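Long-range contacts in fucolectin-related protein (Streptococcus pneumoniae, PDB 2WMF), which probably hydrolyses fucosylated blood-group antigen glycans of the host as the catalytic module of a family 98 glycoside hydrolase: residues N35-L40 / K71-I76; H162-L167 / D193-E198. One frame throughout, in Å; residues are numbered along the deposited sequence.

In the fold
Interactions 1 and 2 belong to the same eight-stranded parallel barrel but to different layers of it, with centres 26 Å apart and nearest atoms about 13 Å from each other. Interaction 1 lies in the barrel wall, where strands 39-45 and 74-79 start side by side; backbone hydrogen bonds join them, and a tyrosine ring packs beside the loop that leads into the first strand. Interaction 2 lies in the outer helical layer, 25 Å from the centre of the chain against 14 Å for interaction 1, yet most of its touching residues are buried. It sets helix 159-172 beside helix 194-203 by van der Waals contact, chiefly of a phenylalanine ring, with no hydrogen bond crossing.

Interaction 1: N35-L40 / K71-I76; sequences NESPLL and KPYAAI
The carbonyl oxygen of Y73 takes the shortest polar bond between residues 35-40 and 71-76: L40 N donates to Y73 O at 2.8 Å, nearly straight at 162° and in the carbonyl plane. The CA of L39 adds a CA-H...O contact to this oxygen, L39 CA to Y73 O being 3.3 Å. One step on, A75 N returns a bond to L40 O at 3.0 Å, and A74 CA approaches the same acceptor. This alternation, with L40 set opposite A74, is a parallel beta bridge. It opens the pairing of the first two strands of a TIM-type (beta/alpha)8 barrel, linked here by the beta-alpha-beta crossover through helix 59-64. Strand 39-45 also bonds through L39 to strand 289-293, which closes the barrel. L40 and A74 share one face of the sheet, with L40 packing on helix 307-322; on the other, L39 CD1 meets A75 CB at 4.3 Å. Ahead of the strands, the Y73 ring lies alongside S37 and P38. With CG anti to its own carbonyl carbon (chi1 -54°), the ring turns an edge to P38 O and to S37 OG, 3.7 Å from Y73 CD1; that hydroxyl is bonded to T32 O.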
ATOM      1  N   ASN A  35      -7.182  -5.549  11.740  1.00  9.54           N
ATOM      2  CA  ASN A  35      -8.067  -4.706  10.946  1.00 10.29           C
ATOM      3  C   ASN A  35      -8.625  -3.486  11.682  1.00 11.03           C
ATOM      4  O   ASN A  35      -8.852  -2.441  11.054  1.00 11.48           O
ATOM      5  CB  ASN A  35      -9.170  -5.493  10.254  1.00 10.28           C
ATOM      6  CG  ASN A  35     -10.181  -6.095  11.241  1.00  9.09           C
ATOM      7  OD1 ASN A  35      -9.818  -6.482  12.355  1.00 10.81           O
ATOM      8  ND2 ASN A  35     -11.400  -6.259  10.787  1.00  9.79           N
ATOM      9  N   GLU A  36      -8.872  -3.617  12.995  1.00 11.20           N
ATOM     10  CA  GLU A  36      -9.335  -2.499  13.818  1.00 12.21           C
ATOM     11  C   GLU A  36      -8.225  -1.577  14.320  1.00 11.08           C
ATOM     12  O   GLU A  36      -8.495  -0.531  14.890  1.00 12.12           O
ATOM     13  CB  GLU A  36     -10.168  -3.030  14.993  1.00 13.20           C
ATOM     14  CG  GLU A  36     -11.369  -3.825  14.461  1.00 15.26           C
ATOM     15  CD  GLU A  36     -12.250  -4.472  15.531  1.00 18.04           C
ATOM     16  OE1 GLU A  36     -12.168  -4.036  16.678  1.00 20.42           O
ATOM     17  OE2 GLU A  36     -13.034  -5.429  15.167  1.00 24.21           O
ATOM     18  N   SER A  37      -6.967  -1.955  14.065  1.00  9.77           N
ATOM     19  CA  SER A  37      -5.795  -1.230  14.548  1.00  9.04           C
ATOM     20  C   SER A  37      -4.639  -1.401  13.534  1.00  8.85           C
ATOM     21  O   SER A  37      -3.686  -2.137  13.773  1.00  8.31           O
ATOM     22  CB  SER A  37      -5.377  -1.808  15.891  1.00  9.16           C
ATOM     23  OG  SER A  37      -4.308  -1.129  16.486  1.00  9.91           O
ATOM     24  N   PRO A  38      -4.771  -0.760  12.367  1.00  8.08           N
ATOM     25  CA  PRO A  38      -3.733  -0.866  11.347  1.00  8.72           C
ATOM     26  C   PRO A  38      -2.481  -0.096  11.752  1.00  8.46           C
ATOM     27  O   PRO A  38      -2.461   0.621  12.776  1.00  8.88           O
ATOM     28  CB  PRO A  38      -4.403  -0.235  10.128  1.00  8.75           C
ATOM     29  CG  PRO A  38      -5.350   0.788  10.701  1.00  8.31           C
ATOM     30  CD  PRO A  38      -5.881   0.106  11.947  1.00  7.05           C
ATOM     31  N   LEU A  39      -1.413  -0.272  10.969  1.00  8.90           N
ATOM     32  CA  LEU A  39      -0.126   0.335  11.263  1.00  8.54           C
ATOM     33  C   LEU A  39       0.429   1.116  10.065  1.00  8.47           C
ATOM     34  O   LEU A  39       0.476   0.608   8.931  1.00  8.41           O
ATOM     35  CB  LEU A  39       0.919  -0.738  11.707  1.00  8.22           C
ATOM     36  CG  LEU A  39       2.324  -0.216  12.025  1.00  9.36           C
ATOM     37  CD1 LEU A  39       2.237   0.680  13.280  1.00  9.04           C
ATOM     38  CD2 LEU A  39       3.354  -1.347  12.249  1.00  9.76           C
ATOM     39  N   LEU A  40       0.751   2.383  10.320  1.00  8.25           N
ATOM     40  CA  LEU A  40       1.401   3.250   9.316  1.00  8.64           C
ATOM     41  C   LEU A  40       2.856   3.434   9.705  1.00  9.04           C
ATOM     42  O   LEU A  40       3.148   3.947  10.785  1.00  8.89           O
ATOM     43  CB  LEU A  40       0.671   4.597   9.243  1.00  8.90           C
ATOM     44  CG  LEU A  40       1.300   5.687   8.347  1.00  8.30           C
ATOM     45  CD1 LEU A  40       1.102   5.273   6.876  1.00  9.07           C
ATOM     46  CD2 LEU A  40       0.722   7.103   8.582  1.00 10.84           C
ATOM     47  N   LYS A  71      -1.294   8.842  15.463  1.00 10.13           N
ATOM     48  CA  LYS A  71      -0.228   8.350  16.325  1.00 10.80           C
ATOM     49  C   LYS A  71      -0.453   6.982  17.013  1.00 10.41           C
ATOM     50  O   LYS A  71       0.472   6.196  17.109  1.00 11.11           O
ATOM     51  CB  LYS A  71       0.184   9.427  17.347  1.00 10.48           C
ATOM     52  CG  LYS A  71       1.085  10.560  16.824  1.00 10.37           C
ATOM     53  CD  LYS A  71       1.566  11.443  17.982  1.00 11.63           C
ATOM     54  CE  LYS A  71       2.706  12.379  17.612  1.00 12.49           C
ATOM     55  NZ  LYS A  71       2.276  13.541  16.789  1.00 14.55           N
ATOM     56  N   PRO A  72      -1.668   6.701  17.524  1.00 10.34           N
ATOM     57  CA  PRO A  72      -1.861   5.381  18.123  1.00 10.67           C
ATOM     58  C   PRO A  72      -1.687   4.190  17.181  1.00 10.22           C
ATOM     59  O   PRO A  72      -1.620   3.056  17.648  1.00 10.46           O
ATOM     60  CB  PRO A  72      -3.320   5.428  18.658  1.00 10.39           C
ATOM     61  CG  PRO A  72      -3.666   6.909  18.748  1.00 13.23           C
ATOM     62  CD  PRO A  72      -2.857   7.568  17.660  1.00 11.74           C
ATOM     63  N   TYR A  73      -1.641   4.484  15.864  1.00  9.35           N
ATOM     64  CA  TYR A  73      -1.594   3.508  14.787  1.00  9.35           C
ATOM     65  C   TYR A  73      -0.359   3.702  13.906  1.00  9.41           C
ATOM     66  O   TYR A  73      -0.371   3.316  12.752  1.00  9.22           O
ATOM     67  CB  TYR A  73      -2.872   3.646  13.945  1.00 10.62           C
ATOM     68  CG  TYR A  73      -4.127   3.553  14.772  1.00  9.79           C
ATOM     69  CD1 TYR A  73      -4.566   2.336  15.257  1.00 12.09           C
ATOM     70  CD2 TYR A  73      -4.832   4.695  15.087  1.00 11.06           C
ATOM     71  CE1 TYR A  73      -5.707   2.254  16.035  1.00 13.34           C
ATOM     72  CE2 TYR A  73      -5.968   4.632  15.897  1.00 11.34           C
ATOM     73  CZ  TYR A  73      -6.404   3.408  16.340  1.00 11.60           C
ATOM     74  OH  TYR A  73      -7.567   3.323  17.153  1.00 15.64           O
ATOM     75  N   ALA A  74       0.672   4.283  14.481  1.00  9.46           N
ATOM     76  CA  ALA A  74       1.877   4.691  13.718  1.00  9.70           C
ATOM     77  C   ALA A  74       3.193   4.329  14.399  1.00  9.37           C
ATOM     78  O   ALA A  74       3.257   4.188  15.617  1.00  9.90           O
ATOM     79  CB  ALA A  74       1.842   6.204  13.405  1.00 10.29           C
ATOM     80  N   ALA A  75       4.253   4.273  13.606  1.00  8.95           N
ATOM     81  CA  ALA A  75       5.594   4.102  14.077  1.00  9.17           C
ATOM     82  C   ALA A  75       6.558   4.641  13.034  1.00  9.15           C
ATOM     83  O   ALA A  75       6.194   4.820  11.865  1.00 10.05           O
ATOM     84  CB  ALA A  75       5.906   2.644  14.368  1.00  9.87           C
ATOM     85  N   ILE A  76       7.776   4.852  13.475  1.00  9.15           N
ATOM     86  CA  ILE A  76       8.857   5.347  12.648  1.00  8.35           C
ATOM     87  C   ILE A  76       9.845   4.226  12.309  1.00 10.06           C
ATOM     88  O   ILE A  76      10.342   3.493  13.191  1.00 11.49           O
ATOM     89  CB  ILE A  76       9.615   6.510  13.334  1.00  9.15           C
ATOM     90  CG1 ILE A  76       8.643   7.649  13.690  1.00  9.61           C
ATOM     91  CG2 ILE A  76      10.761   7.000  12.443  1.00 10.51           C
ATOM     92  CD1 ILE A  76       7.862   8.235  12.497  1.00 11.08           C
TER

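Interaction 2: H162-L167 / D193-E198; sequences HSAKYL and DPTFFE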
ATOM      1  N   HIS A 162      17.899 -16.747   8.362  1.00  8.62           N
ATOM      2  CA  HIS A 162      18.278 -15.630   9.232  1.00  9.59           C
ATOM      3  C   HIS A 162      17.001 -14.905   9.683  1.00  8.95           C
ATOM      4  O   HIS A 162      16.906 -14.455  10.806  1.00 10.28           O
ATOM      5  CB  HIS A 162      19.240 -14.664   8.573  1.00  9.49           C
ATOM      6  CG  HIS A 162      20.623 -15.203   8.411  1.00 10.08           C
ATOM      7  ND1 HIS A 162      21.652 -14.462   7.865  1.00 11.56           N
ATOM      8  CD2 HIS A 162      21.138 -16.409   8.723  1.00 10.85           C
ATOM      9  CE1 HIS A 162      22.753 -15.209   7.838  1.00 13.22           C
ATOM     10  NE2 HIS A 162      22.471 -16.389   8.371  1.00 12.28           N
ATOM     11  N   SER A 163      16.066 -14.724   8.760  1.00  9.23           N
ATOM     12  CA  SER A 163      14.787 -14.082   9.072  1.00  9.09           C
ATOM     13  C   SER A 163      14.026 -14.864  10.144  1.00  9.94           C
ATOM     14  O   SER A 163      13.463 -14.279  11.090  1.00  9.60           O
ATOM     15  CB  SER A 163      13.941 -13.889   7.779  1.00  9.66           C
ATOM     16  OG  SER A 163      14.544 -12.951   6.883  1.00  9.59           O
ATOM     17  N   ALA A 164      14.056 -16.184  10.021  1.00  9.91           N
ATOM     18  CA  ALA A 164      13.415 -17.089  10.995  1.00 11.02           C
ATOM     19  C   ALA A 164      14.003 -16.883  12.399  1.00 11.41           C
ATOM     20  O   ALA A 164      13.262 -16.847  13.393  1.00 11.70           O
ATOM     21  CB  ALA A 164      13.551 -18.556  10.531  1.00 10.71           C
ATOM     22  N   LYS A 165      15.319 -16.714  12.477  1.00 13.12           N
ATOM     23  CA  LYS A 165      15.950 -16.528  13.794  1.00 13.24           C
ATOM     24  C   LYS A 165      15.540 -15.185  14.380  1.00 12.63           C
ATOM     25  O   LYS A 165      15.228 -15.084  15.575  1.00 13.59           O
ATOM     26  CB  LYS A 165      17.463 -16.617  13.700  1.00 15.46           C
ATOM     27  CG  LYS A 165      18.141 -16.510  15.054  1.00 18.77           C
ATOM     28  CD  LYS A 165      17.959 -17.763  15.964  1.00 24.65           C
ATOM     29  CE  LYS A 165      18.003 -17.374  17.414  1.00 26.43           C
ATOM     30  NZ  LYS A 165      16.700 -16.680  17.706  1.00 28.98           N
ATOM     31  N   TYR A 166      15.535 -14.139  13.566  1.00 11.11           N
ATOM     32  CA  TYR A 166      15.105 -12.840  14.091  1.00 10.90           C
ATOM     33  C   TYR A 166      13.625 -12.845  14.494  1.00 11.40           C
ATOM     34  O   TYR A 166      13.252 -12.249  15.533  1.00 10.56           O
ATOM     35  CB  TYR A 166      15.343 -11.727  13.088  1.00 11.09           C
ATOM     36  CG  TYR A 166      16.801 -11.373  12.804  1.00  9.75           C
ATOM     37  CD1 TYR A 166      17.705 -11.035  13.841  1.00 11.28           C
ATOM     38  CD2 TYR A 166      17.251 -11.335  11.501  1.00 11.19           C
ATOM     39  CE1 TYR A 166      19.020 -10.687  13.540  1.00 10.02           C
ATOM     40  CE2 TYR A 166      18.517 -10.969  11.195  1.00 11.73           C
ATOM     41  CZ  TYR A 166      19.422 -10.660  12.201  1.00 12.85           C
ATOM     42  OH  TYR A 166      20.704 -10.302  11.833  1.00 12.89           O
ATOM     43  N   LEU A 167      12.797 -13.534  13.712  1.00 10.40           N
ATOM     44  CA  LEU A 167      11.374 -13.674  14.051  1.00 10.64           C
ATOM     45  C   LEU A 167      11.215 -14.321  15.459  1.00 11.28           C
ATOM     46  O   LEU A 167      10.365 -13.910  16.246  1.00 10.33           O
ATOM     47  CB  LEU A 167      10.668 -14.476  12.951  1.00 10.20           C
ATOM     48  CG  LEU A 167       9.199 -14.880  13.188  1.00  8.87           C
ATOM     49  CD1 LEU A 167       8.287 -13.661  13.452  1.00 10.00           C
ATOM     50  CD2 LEU A 167       8.717 -15.739  11.974  1.00 11.11           C
ATOM     51  N   ASP A 193      11.385 -22.665   2.057  1.00  9.89           N
ATOM     52  CA  ASP A 193      12.476 -22.874   3.026  1.00 10.57           C
ATOM     53  C   ASP A 193      11.940 -23.554   4.284  1.00 11.10           C
ATOM     54  O   ASP A 193      11.012 -23.045   4.905  1.00 11.25           O
ATOM     55  CB  ASP A 193      13.174 -21.570   3.416  1.00 11.30           C
ATOM     56  CG  ASP A 193      14.323 -21.812   4.375  1.00 11.28           C
ATOM     57  OD1 ASP A 193      15.423 -22.166   3.888  1.00 14.23           O
ATOM     58  OD2 ASP A 193      14.131 -21.664   5.587  1.00 12.97           O
ATOM     59  N   PRO A 194      12.510 -24.723   4.673  1.00 11.03           N
ATOM     60  CA  PRO A 194      11.915 -25.401   5.812  1.00 11.23           C
ATOM     61  C   PRO A 194      12.037 -24.641   7.123  1.00 11.16           C
ATOM     62  O   PRO A 194      11.124 -24.687   7.928  1.00 11.41           O
ATOM     63  CB  PRO A 194      12.690 -26.711   5.896  1.00 12.15           C
ATOM     64  CG  PRO A 194      13.834 -26.565   5.080  1.00 12.43           C
ATOM     65  CD  PRO A 194      13.565 -25.511   4.057  1.00 11.86           C
ATOM     66  N   THR A 195      13.123 -23.904   7.292  1.00 11.52           N
ATOM     67  CA  THR A 195      13.337 -23.127   8.520  1.00 12.11           C
ATOM     68  C   THR A 195      12.303 -22.008   8.650  1.00 11.04           C
ATOM     69  O   THR A 195      11.694 -21.809   9.697  1.00 11.78           O
ATOM     70  CB  THR A 195      14.776 -22.590   8.613  1.00 13.28           C
ATOM     71  OG1 THR A 195      15.720 -23.666   8.391  1.00 15.30           O
ATOM     72  CG2 THR A 195      15.082 -21.912  10.021  1.00 13.18           C
ATOM     73  N   PHE A 196      12.114 -21.251   7.578  1.00 10.98           N
ATOM     74  CA  PHE A 196      11.175 -20.140   7.600  1.00 10.72           C
ATOM     75  C   PHE A 196       9.718 -20.608   7.647  1.00 10.24           C
ATOM     76  O   PHE A 196       8.890 -19.995   8.336  1.00 10.99           O
ATOM     77  CB  PHE A 196      11.414 -19.141   6.462  1.00 11.05           C
ATOM     78  CG  PHE A 196      10.736 -17.843   6.715  1.00 10.47           C
ATOM     79  CD1 PHE A 196      11.246 -16.972   7.671  1.00 10.92           C
ATOM     80  CD2 PHE A 196       9.546 -17.493   6.080  1.00 12.25           C
ATOM     81  CE1 PHE A 196      10.613 -15.791   7.976  1.00 11.73           C
ATOM     82  CE2 PHE A 196       8.896 -16.314   6.407  1.00  9.67           C
ATOM     83  CZ  PHE A 196       9.437 -15.449   7.322  1.00 10.14           C
ATOM     84  N   PHE A 197       9.391 -21.678   6.922  1.00  9.65           N
ATOM     85  CA  PHE A 197       8.039 -22.252   6.977  1.00 10.53           C
ATOM     86  C   PHE A 197       7.677 -22.689   8.407  1.00 11.16           C
ATOM     87  O   PHE A 197       6.586 -22.351   8.929  1.00 11.21           O
ATOM     88  CB  PHE A 197       7.885 -23.364   5.949  1.00 11.40           C
ATOM     89  CG  PHE A 197       6.530 -24.013   5.935  1.00 10.79           C
ATOM     90  CD1 PHE A 197       5.387 -23.289   5.605  1.00 12.70           C
ATOM     91  CD2 PHE A 197       6.391 -25.374   6.183  1.00 13.42           C
ATOM     92  CE1 PHE A 197       4.152 -23.897   5.574  1.00 13.51           C
ATOM     93  CE2 PHE A 197       5.153 -25.984   6.136  1.00 13.08           C
ATOM     94  CZ  PHE A 197       4.039 -25.251   5.823  1.00 12.65           C
ATOM     95  N   GLU A 198       8.591 -23.405   9.059  1.00 12.05           N
ATOM     96  CA  GLU A 198       8.409 -23.810  10.446  1.00 11.60           C
ATOM     97  C   GLU A 198       8.260 -22.586  11.374  1.00 11.04           C
ATOM     98  O   GLU A 198       7.359 -22.545  12.247  1.00 11.73           O
ATOM     99  CB  GLU A 198       9.555 -24.707  10.913  1.00 12.32           C
ATOM    100  CG  GLU A 198       9.625 -24.923  12.395  1.00 15.32           C
ATOM    101  CD  GLU A 198       8.606 -25.892  12.931  1.00 22.01           C
ATOM    102  OE1 GLU A 198       8.553 -26.038  14.187  1.00 28.07           O
ATOM    103  OE2 GLU A 198       7.887 -26.542  12.144  1.00 24.57           O
TER
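The F196 ring enters the contact edge first: A164 N lies in the ring plane, 3.7 Å from F196 CD1, so the phenyl rim abuts the backbone of helix 159-172. S163 and L167 approach the ring obliquely, S163 CB at 3.8 Å from F196 CE1 and L167 CD2 at 4.4 Å from the same carbon. A further ring, that of W179 on strand 176-180, meets F196 edge-to-face and continues the apolar layer toward the barrel. CG of F196 stands anti to the backbone N (chi1 -163°), which carries the phenyl group across to the neighbouring helix. Next to it, the small A164 lets the backbones come close, with 5.1 Å between A164 CA and F196 CA. The methyl of A164 fits against the helix 194-203 backbone and one branch of T195: A164 CB touches T195 CG2 at 3.7 Å and lies 4.0 Å from F196 CD1. No hydrogen bond spans the two segments. S163 OG bonds to L159 O within its own helix, leaving the serine to meet the phenylalanine through its CB. D193 occupies the N-cap position of helix 194-203: D193 OD2 accepts from F196 N at 2.9 Å through its anti lone pair, fixing the first turn from which the ring projects. The short helical segments run in broadly the same direction, their axes 8.6 Å apart and inclined by 28°, and this near-parallel packing of neighbouring helices around the outside of a parallel beta barrel is typical of the (beta/alpha)8 fold.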